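Long-range contact in protocadherin gamma-B3 (Homo sapiens, PDB 5K8R), which is a potential calcium-dependent cell-adhesion protein, here its first four extracellular cadherin repeats, that may help establish and maintain specific neuronal connections in the brain: residues F348-F362 and Y388-P400. Residues are numbered along the deposited sequence; the frame is centred on the assembly and turned at random.
Sequences FNGEILCQLKGNFPF and YNVTITATDKGNP. With CA (calcium ion), chain E.
Gln-355 and Thr-393 face each other at the middle of an antiparallel strand pair, each backbone N giving a nearly straight hydrogen bond to the other's O. Gln-355 O takes a second bond, from Thr-393 OG1 at 3.1 Å; this hydroxyl, set between its own N and carbonyl carbon (chi1 57°), comes from above the carbonyl plane. Leu-353 and Thr-395 pair in the same way, N to O at 2.9 Å both ways.

The tight side is the inner face. Cys-354 SG lies against Ile-392 CG2 (3.6 Å), and Leu-356 CD1 touches both Val-390 CG1 and Ile-392 CD1. Beyond strand 352-357, the edge of the Phe-362 ring meets the face of Tyr-388 in a T-shaped stack, planes at 85°, while Pro-361 CD packs on Tyr-388 CE2 at 3.5 Å. The other face is looser, with Leu-353, Gln-355 and Lys-357 exposed: Lys-357 CE runs beside Thr-391 CG2 at 3.7 Å. Past the end of the strand pair, the Lys-397 chain passes Glu-351 CB with its CD at the edge of the Phe-348 ring, and Lys-397 N makes weak bonds to Phe-348 O and Glu-351 O.

At this end Asn-349 O (2.5 Å) and Asp-396 OD2 (2.7 Å) bind one calcium ion, completed by Asn-311, Asn-313, Asp-343 and Asp-345, as at the interrepeat junctions of cadherins; Asp-396 OD1 accepts a hydrogen bond from Leu-402 N. In the fourth cadherin repeat, strand 352-357 is one of its sheet's two edge strands; strand 387-396 separates it from strand 403-413, and Cys-354 and Leu-356 pack across the sandwich on Tyr-372 and Leu-374 of strand 371-376.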
ATOM      1  N   PHE A 348     -54.035   3.526  22.562  1.00 62.82           N
ATOM      2  CA  PHE A 348     -54.938   2.821  23.466  1.00 35.79           C
ATOM      3  C   PHE A 348     -54.214   2.266  24.684  1.00 38.79           C
ATOM      4  O   PHE A 348     -54.864   1.974  25.695  1.00 38.30           O
ATOM      5  CB  PHE A 348     -55.664   1.700  22.723  1.00 37.90           C
ATOM      6  CG  PHE A 348     -56.813   2.178  21.881  1.00 41.81           C
ATOM      7  CD1 PHE A 348     -58.000   2.580  22.474  1.00 50.52           C
ATOM      8  CD2 PHE A 348     -56.711   2.224  20.500  1.00 41.20           C
ATOM      9  CE1 PHE A 348     -59.062   3.023  21.708  1.00 42.15           C
ATOM     10  CE2 PHE A 348     -57.773   2.667  19.727  1.00 46.33           C
ATOM     11  CZ  PHE A 348     -58.949   3.067  20.332  1.00 44.66           C
ATOM     12  N   ASN A 349     -52.890   2.111  24.615  1.00 50.18           N
ATOM     13  CA  ASN A 349     -52.125   1.770  25.807  1.00 46.88           C
ATOM     14  C   ASN A 349     -52.178   2.880  26.847  1.00 41.84           C
ATOM     15  O   ASN A 349     -51.927   2.620  28.029  1.00 49.11           O
ATOM     16  CB  ASN A 349     -50.669   1.475  25.437  1.00 49.89           C
ATOM     17  CG  ASN A 349     -50.539   0.405  24.370  1.00 55.04           C
ATOM     18  OD1 ASN A 349     -51.319  -0.546  24.326  1.00 63.70           O
ATOM     19  ND2 ASN A 349     -49.548   0.558  23.498  1.00 45.27           N
ATOM     20  N   GLY A 350     -52.500   4.106  26.436  1.00 38.02           N
ATOM     21  CA  GLY A 350     -52.575   5.229  27.349  1.00 30.51           C
ATOM     22  C   GLY A 350     -53.990   5.633  27.707  1.00 34.30           C
ATOM     23  O   GLY A 350     -54.196   6.405  28.648  1.00 48.27           O
ATOM     24  N   GLU A 351     -54.972   5.132  26.962  1.00 38.78           N
ATOM     25  CA  GLU A 351     -56.366   5.385  27.300  1.00 43.80           C
ATOM     26  C   GLU A 351     -56.711   4.686  28.609  1.00 39.27           C
ATOM     27  O   GLU A 351     -56.275   3.561  28.861  1.00 42.86           O
ATOM     28  CB  GLU A 351     -57.288   4.901  26.182  1.00 55.68           C
ATOM     29  CG  GLU A 351     -57.016   5.534  24.825  1.00 65.37           C
ATOM     30  CD  GLU A 351     -57.318   7.020  24.794  1.00 78.75           C
ATOM     31  OE1 GLU A 351     -58.144   7.481  25.609  1.00 83.65           O
ATOM     32  OE2 GLU A 351     -56.728   7.728  23.951  1.00 88.54           O
ATOM     33  N   ILE A 352     -57.498   5.357  29.447  1.00 41.69           N
ATOM     34  CA  ILE A 352     -57.743   4.908  30.812  1.00 40.06           C
ATOM     35  C   ILE A 352     -59.242   4.802  31.052  1.00 45.98           C
ATOM     36  O   ILE A 352     -59.992   5.739  30.757  1.00 40.30           O
ATOM     37  CB  ILE A 352     -57.103   5.855  31.844  1.00 43.62           C
ATOM     38  CG1 ILE A 352     -55.599   5.970  31.599  1.00 34.76           C
ATOM     39  CG2 ILE A 352     -57.378   5.368  33.259  1.00 39.58           C
ATOM     40  CD1 ILE A 352     -54.909   6.934  32.527  1.00 38.71           C
ATOM     41  N   LEU A 353     -59.669   3.665  31.591  1.00 56.07           N
ATOM     42  CA  LEU A 353     -61.017   3.480  32.113  1.00 59.52           C
ATOM     43  C   LEU A 353     -60.935   3.451  33.634  1.00 47.56           C
ATOM     44  O   LEU A 353     -60.255   2.591  34.206  1.00 48.66           O
ATOM     45  CB  LEU A 353     -61.648   2.194  31.579  1.00 68.08           C
ATOM     46  CG  LEU A 353     -62.970   1.779  32.230  1.00 84.19           C
ATOM     47  CD1 LEU A 353     -64.023   2.866  32.065  1.00 97.33           C
ATOM     48  CD2 LEU A 353     -63.464   0.458  31.660  1.00 84.15           C
ATOM     49  N   CYS A 354     -61.614   4.394  34.279  1.00 45.95           N
ATOM     50  CA  CYS A 354     -61.609   4.530  35.728  1.00 53.39           C
ATOM     51  C   CYS A 354     -62.983   4.165  36.271  1.00 50.72           C
ATOM     52  O   CYS A 354     -63.997   4.705  35.817  1.00 57.12           O
ATOM     53  CB  CYS A 354     -61.233   5.955  36.140  1.00 51.88           C
ATOM     54  SG  CYS A 354     -61.330   6.270  37.913  1.00 56.05           S
ATOM     55  N   GLN A 355     -63.015   3.254  37.240  1.00 50.53           N
ATOM     56  CA  GLN A 355     -64.272   2.751  37.769  1.00 48.82           C
ATOM     57  C   GLN A 355     -64.162   2.551  39.275  1.00 47.46           C
ATOM     58  O   GLN A 355     -63.070   2.537  39.855  1.00 42.13           O
ATOM     59  CB  GLN A 355     -64.687   1.448  37.073  1.00 47.22           C
ATOM     60  CG  GLN A 355     -63.572   0.429  36.937  1.00 59.77           C
ATOM     61  CD  GLN A 355     -63.960  -0.737  36.049  1.00 66.19           C
ATOM     62  OE1 GLN A 355     -64.994  -0.706  35.382  1.00 59.02           O
ATOM     63  NE2 GLN A 355     -63.130  -1.774  36.037  1.00 61.77           N
ATOM     64  N   LEU A 356     -65.328   2.390  39.899  1.00 50.31           N
ATOM     65  CA  LEU A 356     -65.472   2.290  41.345  1.00 45.95           C
ATOM     66  C   LEU A 356     -65.855   0.861  41.708  1.00 49.52           C
ATOM     67  O   LEU A 356     -66.866   0.344  41.222  1.00 61.28           O
ATOM     68  CB  LEU A 356     -66.527   3.279  41.844  1.00 42.20           C
ATOM     69  CG  LEU A 356     -66.702   3.468  43.350  1.00 48.69           C
ATOM     70  CD1 LEU A 356     -65.434   3.089  44.090  1.00 62.03           C
ATOM     71  CD2 LEU A 356     -67.100   4.905  43.658  1.00 37.94           C
ATOM     72  N   LYS A 357     -65.051   0.231  42.564  1.00 46.64           N
ATOM     73  CA  LYS A 357     -65.263  -1.152  42.978  1.00 52.88           C
ATOM     74  C   LYS A 357     -65.927  -1.159  44.351  1.00 59.70           C
ATOM     75  O   LYS A 357     -65.305  -0.783  45.350  1.00 76.38           O
ATOM     76  CB  LYS A 357     -63.943  -1.918  43.006  1.00 59.06           C
ATOM     77  CG  LYS A 357     -64.085  -3.381  43.396  1.00 75.28           C
ATOM     78  CD  LYS A 357     -62.729  -4.035  43.611  1.00 85.31           C
ATOM     79  CE  LYS A 357     -62.010  -3.432  44.808  1.00 93.72           C
ATOM     80  NZ  LYS A 357     -60.691  -4.077  45.053  1.00 97.34           N
ATOM     81  N   GLY A 358     -67.166  -1.597  44.395  1.00 53.75           N
ATOM     82  CA  GLY A 358     -67.885  -1.679  45.635  1.00 53.53           C
ATOM     83  C   GLY A 358     -69.273  -1.135  45.506  1.00 65.11           C
ATOM     84  O   GLY A 358     -69.642  -0.601  44.489  1.00 65.57           O
ATOM     85  N   ASN A 359     -70.047  -1.276  46.563  1.00 69.96           N
ATOM     86  CA  ASN A 359     -71.401  -0.772  46.562  1.00 68.63           C
ATOM     87  C   ASN A 359     -71.492   0.256  47.661  1.00 62.41           C
ATOM     88  O   ASN A 359     -71.977   0.012  48.726  1.00 66.68           O
ATOM     89  CB  ASN A 359     -72.414  -1.894  46.729  1.00 77.07           C
ATOM     90  CG  ASN A 359     -72.477  -2.819  45.520  1.00 92.59           C
ATOM     91  OD1 ASN A 359     -72.962  -2.457  44.451  1.00 91.09           O
ATOM     92  ND2 ASN A 359     -72.003  -4.030  45.700  1.00103.08           N
ATOM     93  N   PHE A 360     -70.980   1.424  47.350  1.00 58.40           N
ATOM     94  CA  PHE A 360     -70.926   2.584  48.223  1.00 46.94           C
ATOM     95  C   PHE A 360     -72.016   3.580  47.862  1.00 44.66           C
ATOM     96  O   PHE A 360     -72.551   3.561  46.750  1.00 53.37           O
ATOM     97  CB  PHE A 360     -69.557   3.265  48.116  1.00 52.01           C
ATOM     98  CG  PHE A 360     -68.400   2.343  48.359  1.00 54.43           C
ATOM     99  CD1 PHE A 360     -68.116   1.884  49.634  1.00 50.92           C
ATOM    100  CD2 PHE A 360     -67.589   1.940  47.311  1.00 53.51           C
ATOM    101  CE1 PHE A 360     -67.049   1.036  49.859  1.00 57.00           C
ATOM    102  CE2 PHE A 360     -66.521   1.094  47.529  1.00 62.21           C
ATOM    103  CZ  PHE A 360     -66.251   0.640  48.804  1.00 59.73           C
ATOM    104  N   PRO A 361     -72.377   4.477  48.787  1.00 41.19           N
ATOM    105  CA  PRO A 361     -73.314   5.554  48.439  1.00 43.98           C
ATOM    106  C   PRO A 361     -72.639   6.680  47.670  1.00 45.45           C
ATOM    107  O   PRO A 361     -72.956   7.857  47.873  1.00 33.91           O
ATOM    108  CB  PRO A 361     -73.821   6.029  49.806  1.00 33.80           C
ATOM    109  CG  PRO A 361     -72.699   5.725  50.735  1.00 30.61           C
ATOM    110  CD  PRO A 361     -72.078   4.452  50.231  1.00 39.26           C
ATOM    111  N   PHE A 362     -71.705   6.331  46.789  1.00 49.02           N
ATOM    112  CA  PHE A 362     -70.970   7.294  45.983  1.00 40.92           C
ATOM    113  C   PHE A 362     -71.058   6.887  44.515  1.00 37.96           C
ATOM    114  O   PHE A 362     -71.618   5.843  44.167  1.00 41.10           O
ATOM    115  CB  PHE A 362     -69.510   7.400  46.442  1.00 38.54           C
ATOM    116  CG  PHE A 362     -69.354   7.631  47.919  1.00 48.86           C
ATOM    117  CD1 PHE A 362     -69.749   8.827  48.494  1.00 45.97           C
ATOM    118  CD2 PHE A 362     -68.802   6.654  48.730  1.00 50.55           C
ATOM    119  CE1 PHE A 362     -69.604   9.040  49.853  1.00 36.81           C
ATOM    120  CE2 PHE A 362     -68.655   6.862  50.089  1.00 48.17           C
ATOM    121  CZ  PHE A 362     -69.056   8.057  50.650  1.00 32.71           C
ATOM    122  N   TYR A 388     -65.981   5.126  55.137  1.00 44.03           N
ATOM    123  CA  TYR A 388     -66.047   4.281  53.953  1.00 41.29           C
ATOM    124  C   TYR A 388     -64.650   4.117  53.374  1.00 46.88           C
ATOM    125  O   TYR A 388     -63.922   5.101  53.213  1.00 47.67           O
ATOM    126  CB  TYR A 388     -66.979   4.875  52.893  1.00 29.12           C
ATOM    127  CG  TYR A 388     -68.433   4.942  53.298  1.00 28.67           C
ATOM    128  CD1 TYR A 388     -68.949   6.075  53.910  1.00 31.20           C
ATOM    129  CD2 TYR A 388     -69.292   3.878  53.054  1.00 16.60           C
ATOM    130  CE1 TYR A 388     -70.281   6.146  54.277  1.00 39.72           C
ATOM    131  CE2 TYR A 388     -70.625   3.939  53.418  1.00 19.77           C
ATOM    132  CZ  TYR A 388     -71.114   5.076  54.028  1.00 28.83           C
ATOM    133  OH  TYR A 388     -72.439   5.146  54.394  1.00 24.74           O
ATOM    134  N   ASN A 389     -64.282   2.879  53.060  1.00 45.58           N
ATOM    135  CA  ASN A 389     -63.017   2.581  52.391  1.00 43.33           C
ATOM    136  C   ASN A 389     -63.315   2.462  50.900  1.00 40.64           C
ATOM    137  O   ASN A 389     -63.663   1.394  50.398  1.00 38.92           O
ATOM    138  CB  ASN A 389     -62.386   1.313  52.955  1.00 46.04           C
ATOM    139  CG  ASN A 389     -61.895   1.493  54.378  1.00 45.38           C
ATOM    140  OD1 ASN A 389     -61.293   2.512  54.714  1.00 47.24           O
ATOM    141  ND2 ASN A 389     -62.156   0.504  55.223  1.00 34.84           N
ATOM    142  N   VAL A 390     -63.178   3.579  50.191  1.00 44.69           N
ATOM    143  CA  VAL A 390     -63.521   3.655  48.776  1.00 35.60           C
ATOM    144  C   VAL A 390     -62.301   3.269  47.950  1.00 36.48           C
ATOM    145  O   VAL A 390     -61.246   3.905  48.048  1.00 41.24           O
ATOM    146  CB  VAL A 390     -64.017   5.060  48.404  1.00 35.27           C
ATOM    147  CG1 VAL A 390     -64.246   5.160  46.906  1.00 37.06           C
ATOM    148  CG2 VAL A 390     -65.293   5.387  49.164  1.00 34.19           C
ATOM    149  N   THR A 391     -62.446   2.230  47.132  1.00 35.31           N
ATOM    150  CA  THR A 391     -61.375   1.739  46.272  1.00 39.70           C
ATOM    151  C   THR A 391     -61.664   2.152  44.835  1.00 36.22           C
ATOM    152  O   THR A 391     -62.701   1.780  44.274  1.00 24.54           O
ATOM    153  CB  THR A 391     -61.237   0.220  46.373  1.00 40.75           C
ATOM    154  OG1 THR A 391     -60.836  -0.140  47.700  1.00 56.22           O
ATOM    155  CG2 THR A 391     -60.201  -0.285  45.380  1.00 38.51           C
ATOM    156  N   ILE A 392     -60.749   2.916  44.246  1.00 43.26           N
ATOM    157  CA  ILE A 392     -60.850   3.356  42.860  1.00 41.63           C
ATOM    158  C   ILE A 392     -59.887   2.525  42.026  1.00 47.33           C
ATOM    159  O   ILE A 392     -58.726   2.334  42.410  1.00 45.22           O
ATOM    160  CB  ILE A 392     -60.540   4.857  42.728  1.00 37.23           C
ATOM    161  CG1 ILE A 392     -61.464   5.675  43.632  1.00 34.78           C
ATOM    162  CG2 ILE A 392     -60.677   5.303  41.283  1.00 32.34           C
ATOM    163  CD1 ILE A 392     -62.931   5.537  43.293  1.00 35.85           C
ATOM    164  N   THR A 393     -60.366   2.024  40.887  1.00 40.13           N
ATOM    165  CA  THR A 393     -59.557   1.195  40.004  1.00 36.64           C
ATOM    166  C   THR A 393     -59.426   1.861  38.643  1.00 39.35           C
ATOM    167  O   THR A 393     -60.370   2.492  38.156  1.00 40.50           O
ATOM    168  CB  THR A 393     -60.159  -0.207  39.841  1.00 44.89           C
ATOM    169  OG1 THR A 393     -61.497  -0.102  39.339  1.00 56.86           O
ATOM    170  CG2 THR A 393     -60.179  -0.938  41.175  1.00 47.12           C
ATOM    171  N   ALA A 394     -58.250   1.720  38.035  1.00 47.57           N
ATOM    172  CA  ALA A 394     -57.980   2.255  36.707  1.00 42.13           C
ATOM    173  C   ALA A 394     -57.344   1.169  35.856  1.00 46.39           C
ATOM    174  O   ALA A 394     -56.421   0.483  36.308  1.00 58.04           O
ATOM    175  CB  ALA A 394     -57.065   3.482  36.772  1.00 39.83           C
ATOM    176  N   THR A 395     -57.836   1.013  34.628  1.00 49.75           N
ATOM    177  CA  THR A 395     -57.331  -0.004  33.716  1.00 45.23           C
ATOM    178  C   THR A 395     -57.170   0.607  32.334  1.00 39.97           C
ATOM    179  O   THR A 395     -58.085   1.272  31.841  1.00 27.69           O
ATOM    180  CB  THR A 395     -58.277  -1.210  33.651  1.00 48.15           C
ATOM    181  OG1 THR A 395     -58.506  -1.714  34.973  1.00 51.71           O
ATOM    182  CG2 THR A 395     -57.681  -2.313  32.789  1.00 43.80           C
ATOM    183  N   ASP A 396     -56.015   0.383  31.711  1.00 35.95           N
ATOM    184  CA  ASP A 396     -55.787   0.895  30.370  1.00 37.20           C
ATOM    185  C   ASP A 396     -56.414  -0.038  29.335  1.00 44.03           C
ATOM    186  O   ASP A 396     -56.975  -1.089  29.659  1.00 51.65           O
ATOM    187  CB  ASP A 396     -54.293   1.100  30.116  1.00 40.29           C
ATOM    188  CG  ASP A 396     -53.467  -0.149  30.382  1.00 50.60           C
ATOM    189  OD1 ASP A 396     -54.003  -1.271  30.282  1.00 54.94           O
ATOM    190  OD2 ASP A 396     -52.264  -0.003  30.687  1.00 50.00           O
ATOM    191  N   LYS A 397     -56.316   0.351  28.064  1.00 35.39           N
ATOM    192  CA  LYS A 397     -56.892  -0.409  26.963  1.00 27.13           C
ATOM    193  C   LYS A 397     -55.820  -1.056  26.091  1.00 38.99           C
ATOM    194  O   LYS A 397     -56.000  -1.206  24.880  1.00 37.22           O
ATOM    195  CB  LYS A 397     -57.799   0.485  26.118  1.00 28.39           C
ATOM    196  CG  LYS A 397     -58.845   1.240  26.923  1.00 28.75           C
ATOM    197  CD  LYS A 397     -59.794   2.011  26.019  1.00 31.24           C
ATOM    198  CE  LYS A 397     -60.710   2.916  26.826  1.00 34.71           C
ATOM    199  NZ  LYS A 397     -61.464   2.165  27.867  1.00 46.40           N
ATOM    200  N   GLY A 398     -54.697  -1.449  26.697  1.00 34.58           N
ATOM    201  CA  GLY A 398     -53.624  -2.093  25.970  1.00 27.17           C
ATOM    202  C   GLY A 398     -53.792  -3.600  25.896  1.00 47.34           C
ATOM    203  O   GLY A 398     -54.745  -4.182  26.413  1.00 60.83           O
ATOM    204  N   ASN A 399     -52.833  -4.236  25.231  1.00 45.45           N
ATOM    205  CA  ASN A 399     -52.838  -5.688  25.088  1.00 53.28           C
ATOM    206  C   ASN A 399     -51.469  -6.270  25.428  1.00 50.36           C
ATOM    207  O   ASN A 399     -50.527  -6.146  24.645  1.00 55.52           O
ATOM    208  CB  ASN A 399     -53.246  -6.088  23.669  1.00 57.53           C
ATOM    209  CG  ASN A 399     -53.402  -7.587  23.509  1.00 67.86           C
ATOM    210  OD1 ASN A 399     -53.653  -8.303  24.479  1.00 61.59           O
ATOM    211  ND2 ASN A 399     -53.252  -8.071  22.282  1.00 82.63           N
ATOM    212  N   PRO A 400     -51.352  -6.910  26.603  1.00 43.00           N
ATOM    213  CA  PRO A 400     -52.430  -7.088  27.583  1.00 42.29           C
ATOM    214  C   PRO A 400     -52.680  -5.834  28.421  1.00 54.69           C
ATOM    215  O   PRO A 400     -51.766  -5.031  28.602  1.00 50.42           O
ATOM    216  CB  PRO A 400     -51.911  -8.227  28.458  1.00 28.28           C
ATOM    217  CG  PRO A 400     -50.434  -8.055  28.427  1.00 33.06           C
ATOM    218  CD  PRO A 400     -50.104  -7.560  27.040  1.00 37.49           C
TER
HETATM  219 CA    CA E 504     -50.444   1.815  29.847  1.00 38.71          CA